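Local coordinates for protein hypothetical glycoside hydrolase (Parabacteroides distasonis, PDB 3TAW) that is of unknown function but probably has the five-bladed beta-propeller fold of its glycoside hydrolase superfamily, at residues A210-N215 with D220-E225; F200-W203 with N207-A210; V63-A68 with K151-W156; T56-K61 with L83-S88. All blocks are in the same frame, centred on the assembly; numbering follows the deposited sequence. Where two conformers were deposited one is given.

Interaction 1. Residues A210-N215 with D220-E225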
loop_
_atom_site.group_PDB
_atom_site.type_symbol
_atom_site.label_atom_id
_atom_site.label_comp_id
_atom_site.label_asym_id
_atom_site.label_seq_id
_atom_site.Cartn_x
_atom_site.Cartn_y
_atom_site.Cartn_z
ATOM N N ALA A 210 13.498 3.495 -5.255
ATOM C CA ALA A 210 12.643 4.158 -6.232
ATOM C C ALA A 210 12.758 3.527 -7.611
ATOM O O ALA A 210 13.623 2.683 -7.825
ATOM C CB ALA A 210 12.957 5.661 -6.298
ATOM N N ALA A 211 11.865 3.932 -8.518
ATOM C CA ALA A 211 11.906 3.465 -9.892
ATOM C C ALA A 211 11.202 4.441 -10.787
ATOM O O ALA A 211 10.317 5.178 -10.351
ATOM C CB ALA A 211 11.261 2.079 -10.014
ATOM N N THR A 212 11.609 4.445 -12.050
ATOM C CA THR A 212 10.956 5.256 -13.061
ATOM C C THR A 212 10.364 4.391 -14.174
ATOM O O THR A 212 10.723 3.219 -14.359
ATOM C CB THR A 212 11.945 6.282 -13.643
ATOM O OG1 THR A 212 13.024 5.599 -14.299
ATOM C CG2 THR A 212 12.493 7.174 -12.543
ATOM N N SER A 213 9.471 4.988 -14.946
ATOM C CA SER A 213 8.834 4.311 -16.072
ATOM C C SER A 213 8.352 5.337 -17.076
ATOM O O SER A 213 7.991 6.457 -16.704
ATOM C CB SER A 213 7.614 3.515 -15.591
ATOM O OG SER A 213 6.926 2.871 -16.655
ATOM N N ASP A 214 8.333 4.931 -18.351
ATOM C CA ASP A 214 7.661 5.697 -19.398
ATOM C C ASP A 214 6.240 5.223 -19.697
ATOM O O ASP A 214 5.491 5.945 -20.346
ATOM C CB ASP A 214 8.450 5.622 -20.713
ATOM C CG ASP A 214 9.830 6.231 -20.597
ATOM O OD1 ASP A 214 9.957 7.341 -20.019
ATOM O OD2 ASP A 214 10.787 5.601 -21.104
ATOM N N ASN A 215 5.871 4.017 -19.259
ATOM C CA ASN A 215 4.615 3.425 -19.682
ATOM C C ASN A 215 3.753 2.854 -18.562
ATOM O O ASN A 215 2.740 2.204 -18.843
ATOM C CB ASN A 215 4.880 2.346 -20.749
ATOM C CG ASN A 215 5.601 1.124 -20.183
ATOM O OD1 ASN A 215 5.889 1.053 -18.981
ATOM N ND2 ASN A 215 5.890 0.156 -21.042
ATOM N N ASP A 220 12.061 0.832 -14.036
ATOM C CA ASP A 220 13.512 0.745 -13.871
ATOM C C ASP A 220 13.897 1.238 -12.478
ATOM O O ASP A 220 13.806 2.441 -12.180
ATOM C CB ASP A 220 14.226 1.608 -14.909
ATOM C CG ASP A 220 13.969 1.150 -16.336
ATOM O OD1 ASP A 220 13.992 -0.078 -16.604
ATOM O OD2 ASP A 220 13.800 2.044 -17.196
ATOM N N PRO A 221 14.337 0.322 -11.614
ATOM C CA PRO A 221 14.797 0.714 -10.276
ATOM C C PRO A 221 15.996 1.635 -10.353
ATOM O O PRO A 221 16.867 1.442 -11.214
ATOM C CB PRO A 221 15.181 -0.615 -9.639
ATOM C CG PRO A 221 14.312 -1.590 -10.319
ATOM C CD PRO A 221 14.323 -1.139 -11.762
ATOM N N LEU A 222 16.028 2.637 -9.488
ATOM C CA LEU A 222 17.171 3.527 -9.422
ATOM C C LEU A 222 18.349 2.776 -8.807
ATOM O O LEU A 222 18.189 2.062 -7.815
ATOM C CB LEU A 222 16.833 4.746 -8.587
ATOM C CG LEU A 222 16.202 5.926 -9.322
ATOM C CD1 LEU A 222 15.150 5.535 -10.302
ATOM C CD2 LEU A 222 15.739 6.993 -8.349
ATOM N N LEU A 223 19.530 2.962 -9.389
ATOM C CA LEU A 223 20.727 2.234 -8.971
ATOM C C LEU A 223 21.834 3.167 -8.510
ATOM O O LEU A 223 21.862 4.346 -8.863
ATOM C CB LEU A 223 21.268 1.374 -10.127
ATOM C CG LEU A 223 20.311 0.396 -10.805
ATOM C CD1 LEU A 223 21.034 -0.352 -11.964
ATOM C CD2 LEU A 223 19.727 -0.595 -9.776
ATOM N N ASP A 224 22.734 2.614 -7.707
ATOM C CA ASP A 224 23.948 3.320 -7.305
ATOM C C ASP A 224 25.051 3.030 -8.328
ATOM O O ASP A 224 24.807 2.401 -9.360
ATOM C CB ASP A 224 24.359 2.939 -5.865
ATOM C CG ASP A 224 24.838 1.496 -5.717
ATOM O OD1 ASP A 224 25.189 0.826 -6.715
ATOM O OD2 ASP A 224 24.871 1.014 -4.559
ATOM N N GLU A 225 26.267 3.488 -8.041
ATOM C CA GLU A 225 27.387 3.349 -8.980
ATOM C C GLU A 225 27.845 1.900 -9.214
ATOM O O GLU A 225 28.471 1.601 -10.230
ATOM C CB GLU A 225 28.578 4.196 -8.502
ATOM C CG GLU A 225 29.214 3.729 -7.180
ATOM C CD GLU A 225 28.513 4.254 -5.915
ATOM O OE1 GLU A 225 27.336 4.691 -5.985
ATOM O OE2 GLU A 225 29.162 4.233 -4.839
HETATM O O HOH W 1 16.172 2.497 -5.859
HETATM O O HOH W 2 12.580 4.634 -16.905
#
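T212 and D220 are a hydrogen-bonded antiparallel pair: D220 N gives to T212 O at 2.8 Å and T212 N gives to D220 O at 3.0 Å. One step along, A211 faces P221 as a non-hydrogen-bonded pair, a position that asks no N-H of the proline. L222 N then bonds A210 O at 2.9 Å. Weaker CA-H...O contacts fill in between, the closer running from A211 CA to D220 O at 3.1 Å.

The apolar part rests on L222. Its chi1 of -88° sets CG beside the backbone N, and the two methyls divide the work: L222 CD2 touches A210 CB at 3.7 Å, while L222 CD1 meets T212 CG2 at 3.8 Å, the side chains of L222 and T212 crossing at about a right angle.

Two waters bridge the segments. One accepts from A210 N and lies within bonding distance of L222 O, to which it probably donates. The other links T212 OG1 to D220 OD2, donating to the carboxylate.

Strand 220-221 pairs with strand 209-213, and D220 and P221 lean on helix 166-169. Three main-chain bonds set the register of the hairpin, while the polar side-chain ends of T212 and D220 are joined through water rather than directly.

Interaction 2. Residues F200-W203 with N207-A210; sequences FMYW and NVYA
W203 lays its indole under Y209, and the path of that side chain explains most of the contact. From W203 CB the chain turns with chi1 at 70°, placing CG between the backbone N and the carbonyl carbon, which swings the ring across onto the partner strand. W203 CD1 comes next and lies against the main chain of A210, 3.5 Å from A210 C. Beside it, W203 NE1 turns its N-H toward A210 O, which lies in the ring plane; the N-H is bent away from the line to the oxygen, and at 3.1 Å the bond is weak, to a carbonyl that L222 N also uses. W203 CE2 lies beneath Y209 CB at 3.5 Å, and the same CB makes a CH-pi contact with the five-membered ring, 24° off its normal. At the far rim W203 CH2 reaches Y209 CD2 at 3.7 Å; the six-membered ring of W203 and the Y209 ring meet obliquely, their planes 32° apart.

This is the hairpin of strands 199-203 and 209-213, two neighbouring antiparallel strands of what is probably one propeller blade. W203 and Y209 form a hydrogen-bonded pair in it: W203 N gives to Y209 O at 3.0 Å, and Y209 N to W203 O at 2.7 Å.

On the other face, A210 CB is met by F200 CZ at 3.6 Å, and V208 CG1 packs obliquely beside the Y202 ring. The Y202 hydroxyl is held by P293 O, and its ring stacks with F288. Back on the indole side, N207 ND2 donates to Y209 OH at 3.0 Å, while N207 OD1 is hydrogen-bonded to S234 OG.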
loop_
_atom_site.group_PDB
_atom_site.type_symbol
_atom_site.label_atom_id
_atom_site.label_comp_id
_atom_site.label_asym_id
_atom_site.label_seq_id
_atom_site.Cartn_x
_atom_site.Cartn_y
_atom_site.Cartn_z
ATOM N N PHE A 200 6.986 7.978 -11.709
ATOM C CA PHE A 200 7.917 7.763 -10.607
ATOM C C PHE A 200 7.225 7.037 -9.470
ATOM O O PHE A 200 6.078 7.310 -9.174
ATOM C CB PHE A 200 8.453 9.115 -10.091
ATOM C CG PHE A 200 9.702 9.006 -9.246
ATOM C CD1 PHE A 200 9.616 8.783 -7.892
ATOM C CD2 PHE A 200 10.963 9.157 -9.810
ATOM C CE1 PHE A 200 10.762 8.680 -7.104
ATOM C CE2 PHE A 200 12.108 9.045 -9.026
ATOM C CZ PHE A 200 12.008 8.816 -7.682
HETATM N N MSE A 201 7.932 6.110 -8.831
HETATM C CA MSE A 201 7.422 5.548 -7.595
HETATM C C MSE A 201 8.529 5.339 -6.580
HETATM O O MSE A 201 9.708 5.191 -6.930
HETATM C CB MSE A 201 6.652 4.243 -7.845
HETATM C CG MSE A 201 7.483 3.135 -8.408
HETATM SE SE MSE A 201 6.427 1.553 -8.801
HETATM C CE MSE A 201 7.936 0.365 -9.003
ATOM N N TYR A 202 8.122 5.400 -5.315
ATOM C CA TYR A 202 8.927 4.946 -4.185
ATOM C C TYR A 202 8.464 3.525 -3.919
ATOM O O TYR A 202 7.254 3.223 -4.031
ATOM C CB TYR A 202 8.720 5.852 -2.952
ATOM C CG TYR A 202 9.074 7.276 -3.249
ATOM C CD1 TYR A 202 8.124 8.155 -3.767
ATOM C CD2 TYR A 202 10.362 7.751 -3.046
ATOM C CE1 TYR A 202 8.452 9.468 -4.077
ATOM C CE2 TYR A 202 10.705 9.071 -3.371
ATOM C CZ TYR A 202 9.748 9.917 -3.887
ATOM O OH TYR A 202 10.041 11.224 -4.212
ATOM N N TRP A 203 9.384 2.624 -3.616
ATOM C CA TRP A 203 8.965 1.260 -3.302
ATOM C C TRP A 203 9.915 0.624 -2.300
ATOM O O TRP A 203 11.051 1.077 -2.116
ATOM C CB TRP A 203 8.834 0.423 -4.594
ATOM C CG TRP A 203 10.161 0.142 -5.226
ATOM C CD1 TRP A 203 10.864 0.959 -6.059
ATOM C CD2 TRP A 203 10.976 -1.003 -4.996
ATOM N NE1 TRP A 203 12.052 0.375 -6.396
ATOM C CE2 TRP A 203 12.150 -0.838 -5.754
ATOM C CE3 TRP A 203 10.816 -2.160 -4.237
ATOM C CZ2 TRP A 203 13.176 -1.783 -5.764
ATOM C CZ3 TRP A 203 11.818 -3.101 -4.246
ATOM C CH2 TRP A 203 13.003 -2.904 -4.997
ATOM N N ASN A 207 14.164 -0.934 2.857
ATOM C CA ASN A 207 14.581 0.446 2.652
ATOM C C ASN A 207 13.554 1.071 1.715
ATOM O O ASN A 207 12.767 0.357 1.105
ATOM C CB ASN A 207 15.959 0.516 1.965
ATOM C CG ASN A 207 17.036 -0.199 2.736
ATOM O OD1 ASN A 207 17.643 0.383 3.632
ATOM N ND2 ASN A 207 17.299 -1.470 2.384
ATOM N N VAL A 208 13.590 2.395 1.584
ATOM C CA VAL A 208 12.827 3.088 0.563
ATOM C C VAL A 208 13.718 3.247 -0.687
ATOM O O VAL A 208 14.747 3.955 -0.683
ATOM C CB VAL A 208 12.309 4.438 1.076
ATOM C CG1 VAL A 208 11.625 5.218 -0.053
ATOM C CG2 VAL A 208 11.343 4.206 2.247
ATOM N N TYR A 209 13.328 2.543 -1.737
ATOM C CA TYR A 209 13.975 2.568 -3.035
ATOM C C TYR A 209 13.104 3.398 -3.985
ATOM O O TYR A 209 12.066 3.937 -3.584
ATOM C CB TYR A 209 14.061 1.128 -3.590
ATOM C CG TYR A 209 14.720 0.115 -2.682
ATOM C CD1 TYR A 209 16.092 0.103 -2.498
ATOM C CD2 TYR A 209 13.975 -0.861 -2.023
ATOM C CE1 TYR A 209 16.698 -0.845 -1.682
ATOM C CE2 TYR A 209 14.584 -1.816 -1.209
ATOM C CZ TYR A 209 15.932 -1.802 -1.036
ATOM O OH TYR A 209 16.561 -2.756 -0.234
ATOM N N ALA A 210 13.498 3.495 -5.255
ATOM C CA ALA A 210 12.643 4.158 -6.232
ATOM C C ALA A 210 12.758 3.527 -7.611
ATOM O O ALA A 210 13.623 2.683 -7.825
ATOM C CB ALA A 210 12.957 5.661 -6.298
#

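Interaction 3. Residues V63-A68 with K151-W156; sequences VVMYRA and KDLKHW
V63 and L153 reach toward each other, tip to tip, V63 CG1 touching L153 CD1 at 3.9 Å. Beside them M65, a selenomethionine, runs past W156 in the opposite direction, so that its selenium arrives at the rim of the indole and not over a face. M65 SE lies 3.9 Å from W156 CZ2, and its line to the centre of the six-membered ring is 76° off the normal: a Met-aromatic contact of the edge kind. The chain of M65 bends at its last torsion (chi3 61°), which brings the CE methyl to W156 CZ2 as well. M65 SE also approaches L153 CD2, more loosely at 4.4 Å.

No hydrogen bond crosses here. The contact is apolar and joins strand 61-69 of one four-stranded sheet to the loop between strands 143-150 and 157-161 of another, as between blades of a propeller.

The loop holds its shape through D152. D152 OD1 accepts twice, from K154 N above the carboxylate plane at 2.9 Å, an Asx turn, and from H155 N on the syn lone pair at 2.8 Å. D152 OD2 takes H155 ND1 at 2.7 Å, also syn and in the imidazole plane, which fixes the rotation of that ring. W156 NE1 makes a weak bond to L153 O, and K154 makes a cation-pi contact with Y85 and a salt bridge with D97.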
loop_
_atom_site.group_PDB
_atom_site.type_symbol
_atom_site.label_atom_id
_atom_site.label_comp_id
_atom_site.label_asym_id
_atom_site.label_seq_id
_atom_site.Cartn_x
_atom_site.Cartn_y
_atom_site.Cartn_z
ATOM N N VAL A 63 -13.774 3.582 -3.260
ATOM C CA VAL A 63 -13.630 2.126 -3.424
ATOM C C VAL A 63 -12.445 1.699 -2.591
ATOM O O VAL A 63 -11.353 2.242 -2.723
ATOM C CB VAL A 63 -13.465 1.710 -4.904
ATOM C CG1 VAL A 63 -13.154 0.193 -5.026
ATOM C CG2 VAL A 63 -14.727 2.113 -5.721
ATOM N N VAL A 64 -12.660 0.723 -1.721
ATOM C CA VAL A 64 -11.573 0.096 -1.000
ATOM C C VAL A 64 -11.443 -1.304 -1.545
ATOM O O VAL A 64 -12.430 -2.067 -1.552
ATOM C CB VAL A 64 -11.822 0.078 0.499
ATOM C CG1 VAL A 64 -10.856 -0.914 1.209
ATOM C CG2 VAL A 64 -11.660 1.506 1.063
HETATM N N MSE A 65 -10.229 -1.654 -1.963
HETATM C CA MSE A 65 -9.915 -3.018 -2.370
HETATM C C MSE A 65 -9.028 -3.622 -1.289
HETATM O O MSE A 65 -7.831 -3.355 -1.204
HETATM C CB MSE A 65 -9.284 -3.044 -3.773
HETATM C CG MSE A 65 -10.279 -2.606 -4.831
HETATM SE SE MSE A 65 -9.642 -2.857 -6.655
HETATM C CE MSE A 65 -9.372 -4.755 -6.783
ATOM N N TYR A 66 -9.648 -4.403 -0.424
ATOM C CA TYR A 66 -8.959 -4.922 0.759
ATOM C C TYR A 66 -8.285 -6.254 0.483
ATOM O O TYR A 66 -8.749 -7.068 -0.329
ATOM C CB TYR A 66 -9.914 -5.011 1.939
ATOM C CG TYR A 66 -11.194 -5.789 1.693
ATOM C CD1 TYR A 66 -12.324 -5.169 1.166
ATOM C CD2 TYR A 66 -11.288 -7.135 2.017
ATOM C CE1 TYR A 66 -13.530 -5.873 0.961
ATOM C CE2 TYR A 66 -12.454 -7.842 1.824
ATOM C CZ TYR A 66 -13.591 -7.201 1.275
ATOM O OH TYR A 66 -14.765 -7.880 1.100
ATOM N N ARG A 67 -7.164 -6.475 1.161
ATOM C CA ARG A 67 -6.492 -7.752 1.106
ATOM C C ARG A 67 -7.271 -8.721 1.957
ATOM O O ARG A 67 -7.439 -8.487 3.138
ATOM C CB ARG A 67 -5.060 -7.648 1.622
ATOM C CG ARG A 67 -4.313 -8.979 1.563
ATOM C CD ARG A 67 -2.908 -8.853 2.140
ATOM N NE ARG A 67 -2.288 -10.144 2.379
ATOM C CZ ARG A 67 -1.061 -10.323 2.875
ATOM N NH1 ARG A 67 -0.279 -9.285 3.167
ATOM N NH2 ARG A 67 -0.609 -11.553 3.078
ATOM N N ALA A 68 -7.770 -9.798 1.353
ATOM C CA ALA A 68 -8.552 -10.791 2.076
ATOM C C ALA A 68 -7.799 -12.111 2.061
ATOM O O ALA A 68 -7.282 -12.522 1.034
ATOM C CB ALA A 68 -9.923 -10.985 1.428
ATOM N N LYS A 151 -10.062 0.088 -16.366
ATOM C CA LYS A 151 -10.841 1.327 -16.416
ATOM C C LYS A 151 -11.965 1.326 -15.379
ATOM O O LYS A 151 -12.520 2.382 -15.073
ATOM C CB LYS A 151 -11.433 1.514 -17.804
ATOM C CG LYS A 151 -10.410 1.665 -18.880
ATOM C CD LYS A 151 -9.672 2.972 -18.703
ATOM C CE LYS A 151 -8.947 3.410 -19.949
ATOM N NZ LYS A 151 -8.609 4.863 -19.823
ATOM N N ASP A 152 -12.307 0.135 -14.868
ATOM C CA ASP A 152 -13.488 -0.038 -14.028
ATOM C C ASP A 152 -13.239 -0.832 -12.748
ATOM O O ASP A 152 -14.198 -1.213 -12.074
ATOM C CB ASP A 152 -14.594 -0.722 -14.823
ATOM C CG ASP A 152 -14.276 -2.174 -15.156
ATOM O OD1 ASP A 152 -13.157 -2.661 -14.911
ATOM O OD2 ASP A 152 -15.182 -2.830 -15.702
ATOM N N LEU A 153 -11.970 -1.120 -12.456
ATOM C CA LEU A 153 -11.548 -1.820 -11.248
ATOM C C LEU A 153 -12.019 -3.282 -11.181
ATOM O O LEU A 153 -11.876 -3.938 -10.134
ATOM C CB LEU A 153 -11.976 -1.049 -9.981
ATOM C CG LEU A 153 -11.402 0.363 -9.817
ATOM C CD1 LEU A 153 -12.082 1.078 -8.652
ATOM C CD2 LEU A 153 -9.885 0.327 -9.639
ATOM N N LYS A 154 -12.520 -3.803 -12.304
ATOM C CA LYS A 154 -13.015 -5.188 -12.385
ATOM C C LYS A 154 -12.517 -5.966 -13.585
ATOM O O LYS A 154 -12.288 -7.172 -13.459
ATOM C CB LYS A 154 -14.538 -5.216 -12.320
ATOM C CG LYS A 154 -14.992 -4.772 -10.940
ATOM C CD LYS A 154 -16.434 -4.922 -10.691
ATOM C CE LYS A 154 -16.689 -4.783 -9.203
ATOM N NZ LYS A 154 -18.148 -4.775 -8.940
ATOM N N HIS A 155 -12.350 -5.308 -14.728
ATOM C CA HIS A 155 -11.817 -5.959 -15.919
ATOM C C HIS A 155 -10.355 -5.581 -16.005
ATOM O O HIS A 155 -10.004 -4.530 -16.537
ATOM C CB HIS A 155 -12.624 -5.565 -17.172
ATOM C CG HIS A 155 -14.022 -6.104 -17.147
ATOM N ND1 HIS A 155 -15.084 -5.413 -16.595
ATOM C CD2 HIS A 155 -14.517 -7.303 -17.546
ATOM C CE1 HIS A 155 -16.180 -6.152 -16.685
ATOM N NE2 HIS A 155 -15.862 -7.303 -17.257
ATOM N N TRP A 156 -9.519 -6.427 -15.406
ATOM C CA TRP A 156 -8.102 -6.137 -15.242
ATOM C C TRP A 156 -7.252 -6.836 -16.291
ATOM O O TRP A 156 -7.539 -7.974 -16.681
ATOM C CB TRP A 156 -7.598 -6.574 -13.854
ATOM C CG TRP A 156 -8.177 -5.864 -12.712
ATOM C CD1 TRP A 156 -9.241 -6.252 -11.943
ATOM C CD2 TRP A 156 -7.707 -4.642 -12.166
ATOM N NE1 TRP A 156 -9.466 -5.330 -10.957
ATOM C CE2 TRP A 156 -8.528 -4.328 -11.064
ATOM C CE3 TRP A 156 -6.670 -3.766 -12.514
ATOM C CZ2 TRP A 156 -8.342 -3.172 -10.295
ATOM C CZ3 TRP A 156 -6.488 -2.618 -11.749
ATOM C CH2 TRP A 156 -7.327 -2.328 -10.652
#

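Interaction 4. Residues T56-K61 with L83-S88; sequences TIYDGK and LGYATS. With EDO (1,2-ethanediol), chain M; EDO (1,2-ethanediol), chain I.
K61 and T87 are joined through a small molecule, a 1,2-ethanediol probably left from crystallisation. The extended K61 chain sends NZ to its O1 at 3.1 Å and, weakly, to its O2, while T87 OG1 bonds the same O1 at 2.8 Å. In the T87 bond either hydroxyl may be the donor. Direct contact between the two side chains is slighter: they pass obliquely, K61 CD 4.0 Å from T87 CB. Nearer the backbone, K61 CB rests against S88 O at 3.5 Å.

Strands 49-58 and 81-88 are not neighbours; strand 61-69 runs between them in a four-stranded antiparallel sheet, probably a propeller blade. A type I' turn from Y58 to K61 makes the tight hairpin into that middle strand, closed by Y58 N to K61 O at 3.0 Å and K61 N to Y58 O at 3.1 Å. Y58 and Y85 reach across V63 of the middle strand. With CG anti to the backbone N (chi1 -176°), the Y85 ring carries its hydroxyl to the edge of the Y58 ring, Y85 OH lying 3.7 Å from Y58 CD2, the side chains crossing at about a right angle. The side chain of S88 turns away from K61, and its OG is hydrogen-bonded to H93 O.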
loop_
_atom_site.group_PDB
_atom_site.type_symbol
_atom_site.label_atom_id
_atom_site.label_comp_id
_atom_site.label_asym_id
_atom_site.label_seq_id
_atom_site.Cartn_x
_atom_site.Cartn_y
_atom_site.Cartn_z
ATOM N N THR A 56 -9.363 4.058 -3.769
ATOM C CA THR A 56 -9.425 4.997 -4.862
ATOM C C THR A 56 -10.851 5.554 -4.955
ATOM O O THR A 56 -11.700 5.258 -4.115
ATOM C CB THR A 56 -8.889 4.399 -6.195
ATOM O OG1 THR A 56 -8.645 5.452 -7.140
ATOM C CG2 THR A 56 -9.847 3.326 -6.798
ATOM N N ILE A 57 -11.100 6.378 -5.959
ATOM C CA ILE A 57 -12.436 6.948 -6.210
ATOM C C ILE A 57 -12.815 6.519 -7.605
ATOM O O ILE A 57 -12.035 6.666 -8.534
ATOM C CB ILE A 57 -12.456 8.507 -6.103
ATOM C CG1 ILE A 57 -12.124 8.912 -4.658
ATOM C CG2 ILE A 57 -13.838 9.095 -6.530
ATOM C CD1 ILE A 57 -11.926 10.378 -4.450
ATOM N N TYR A 58 -14.028 5.985 -7.731
ATOM C CA TYR A 58 -14.570 5.544 -9.009
ATOM C C TYR A 58 -16.089 5.734 -8.977
ATOM O O TYR A 58 -16.735 5.367 -7.991
ATOM C CB TYR A 58 -14.237 4.071 -9.231
ATOM C CG TYR A 58 -14.880 3.492 -10.472
ATOM C CD1 TYR A 58 -14.568 3.993 -11.721
ATOM C CD2 TYR A 58 -15.806 2.463 -10.395
ATOM C CE1 TYR A 58 -15.134 3.486 -12.859
ATOM C CE2 TYR A 58 -16.385 1.942 -11.535
ATOM C CZ TYR A 58 -16.044 2.451 -12.756
ATOM O OH TYR A 58 -16.655 1.965 -13.892
ATOM N N ASP A 59 -16.639 6.274 -10.065
ATOM C CA ASP A 59 -18.080 6.437 -10.228
ATOM C C ASP A 59 -18.737 7.091 -9.019
ATOM O O ASP A 59 -19.760 6.613 -8.520
ATOM C CB ASP A 59 -18.750 5.080 -10.556
ATOM C CG ASP A 59 -20.084 5.237 -11.269
ATOM O OD1 ASP A 59 -20.462 6.355 -11.628
ATOM O OD2 ASP A 59 -20.754 4.211 -11.504
ATOM N N GLY A 60 -18.117 8.172 -8.550
ATOM C CA GLY A 60 -18.668 8.992 -7.474
ATOM C C GLY A 60 -18.494 8.465 -6.054
ATOM O O GLY A 60 -18.934 9.125 -5.117
ATOM N N LYS A 61 -17.875 7.292 -5.891
ATOM C CA LYS A 61 -17.727 6.661 -4.599
ATOM C C LYS A 61 -16.280 6.345 -4.233
ATOM O O LYS A 61 -15.415 6.186 -5.104
ATOM C CB LYS A 61 -18.499 5.343 -4.542
ATOM C CG LYS A 61 -20.016 5.546 -4.749
ATOM C CD LYS A 61 -20.792 4.268 -4.591
ATOM C CE LYS A 61 -22.273 4.460 -4.905
ATOM N NZ LYS A 61 -23.055 3.215 -4.571
ATOM N N LEU A 83 -8.238 -9.838 -3.510
ATOM C CA LEU A 83 -8.693 -8.502 -3.227
ATOM C C LEU A 83 -10.199 -8.375 -3.341
ATOM O O LEU A 83 -10.785 -8.690 -4.381
ATOM C CB LEU A 83 -8.050 -7.503 -4.199
ATOM C CG LEU A 83 -6.537 -7.557 -4.319
ATOM C CD1 LEU A 83 -6.030 -6.446 -5.208
ATOM C CD2 LEU A 83 -5.809 -7.575 -2.930
ATOM N N GLY A 84 -10.788 -7.860 -2.281
ATOM C CA GLY A 84 -12.204 -7.530 -2.231
ATOM C C GLY A 84 -12.500 -6.211 -2.894
ATOM O O GLY A 84 -11.590 -5.489 -3.319
ATOM N N TYR A 85 -13.786 -5.911 -3.045
ATOM C CA TYR A 85 -14.233 -4.671 -3.671
ATOM C C TYR A 85 -15.373 -4.116 -2.815
ATOM O O TYR A 85 -16.433 -4.733 -2.691
ATOM C CB TYR A 85 -14.721 -4.945 -5.094
ATOM C CG TYR A 85 -15.123 -3.725 -5.875
ATOM C CD1 TYR A 85 -16.416 -3.210 -5.779
ATOM C CD2 TYR A 85 -14.230 -3.086 -6.734
ATOM C CE1 TYR A 85 -16.798 -2.078 -6.523
ATOM C CE2 TYR A 85 -14.603 -1.956 -7.461
ATOM C CZ TYR A 85 -15.878 -1.454 -7.348
ATOM O OH TYR A 85 -16.266 -0.327 -8.074
ATOM N N ALA A 86 -15.151 -2.957 -2.211
ATOM C CA ALA A 86 -16.121 -2.365 -1.298
ATOM C C ALA A 86 -16.295 -0.897 -1.643
ATOM O O ALA A 86 -15.299 -0.197 -1.869
ATOM C CB ALA A 86 -15.640 -2.510 0.135
ATOM N N THR A 87 -17.540 -0.420 -1.660
ATOM C CA THR A 87 -17.810 0.974 -1.998
ATOM C C THR A 87 -18.447 1.734 -0.828
ATOM O O THR A 87 -19.141 1.153 0.016
ATOM C CB THR A 87 -18.749 1.128 -3.198
ATOM O OG1 THR A 87 -20.064 0.687 -2.839
ATOM C CG2 THR A 87 -18.253 0.335 -4.402
ATOM N N SER A 88 -18.248 3.051 -0.816
ATOM C CA SER A 88 -18.815 3.875 0.253
ATOM C C SER A 88 -19.064 5.289 -0.233
ATOM O O SER A 88 -18.337 5.782 -1.103
ATOM C CB SER A 88 -17.845 3.941 1.450
ATOM O OG SER A 88 -18.395 4.733 2.483
HETATM C C1 EDO M . -22.456 2.425 -0.558
HETATM O O1 EDO M . -21.817 2.549 -1.815
HETATM C C2 EDO M . -23.931 2.168 -0.825
HETATM O O2 EDO M . -24.474 3.263 -1.578
HETATM C C1 EDO I . -5.914 6.933 -5.023
HETATM O O1 EDO I . -6.488 7.287 -6.298
HETATM C C2 EDO I . -4.645 7.749 -4.725
HETATM O O2 EDO I . -4.100 7.501 -3.404
#

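How the interactions relate
Interactions 1 and 2 are consecutive hairpins sharing strand 209-213 and A210, and a probable A211 N to M201 O bond ties them together. Interaction 2 is buried and aromatic; interaction 1, further from the chain's centre, is partly buried and brings in water. Interactions 3 and 4 lie on the opposite side of the centre from interaction 2, with centres about 7 Å apart, both using the sheet of strands 49-58, 61-69 and 81-88. Interaction 3 is a buried, apolar contact between a strand and the loop of another sheet; interaction 4, partly buried, spans one sheet through long side chains and a bound diol. Backbone bonds cross interactions 1 and 2, alongside side-chain packing; none crosses 3 or 4.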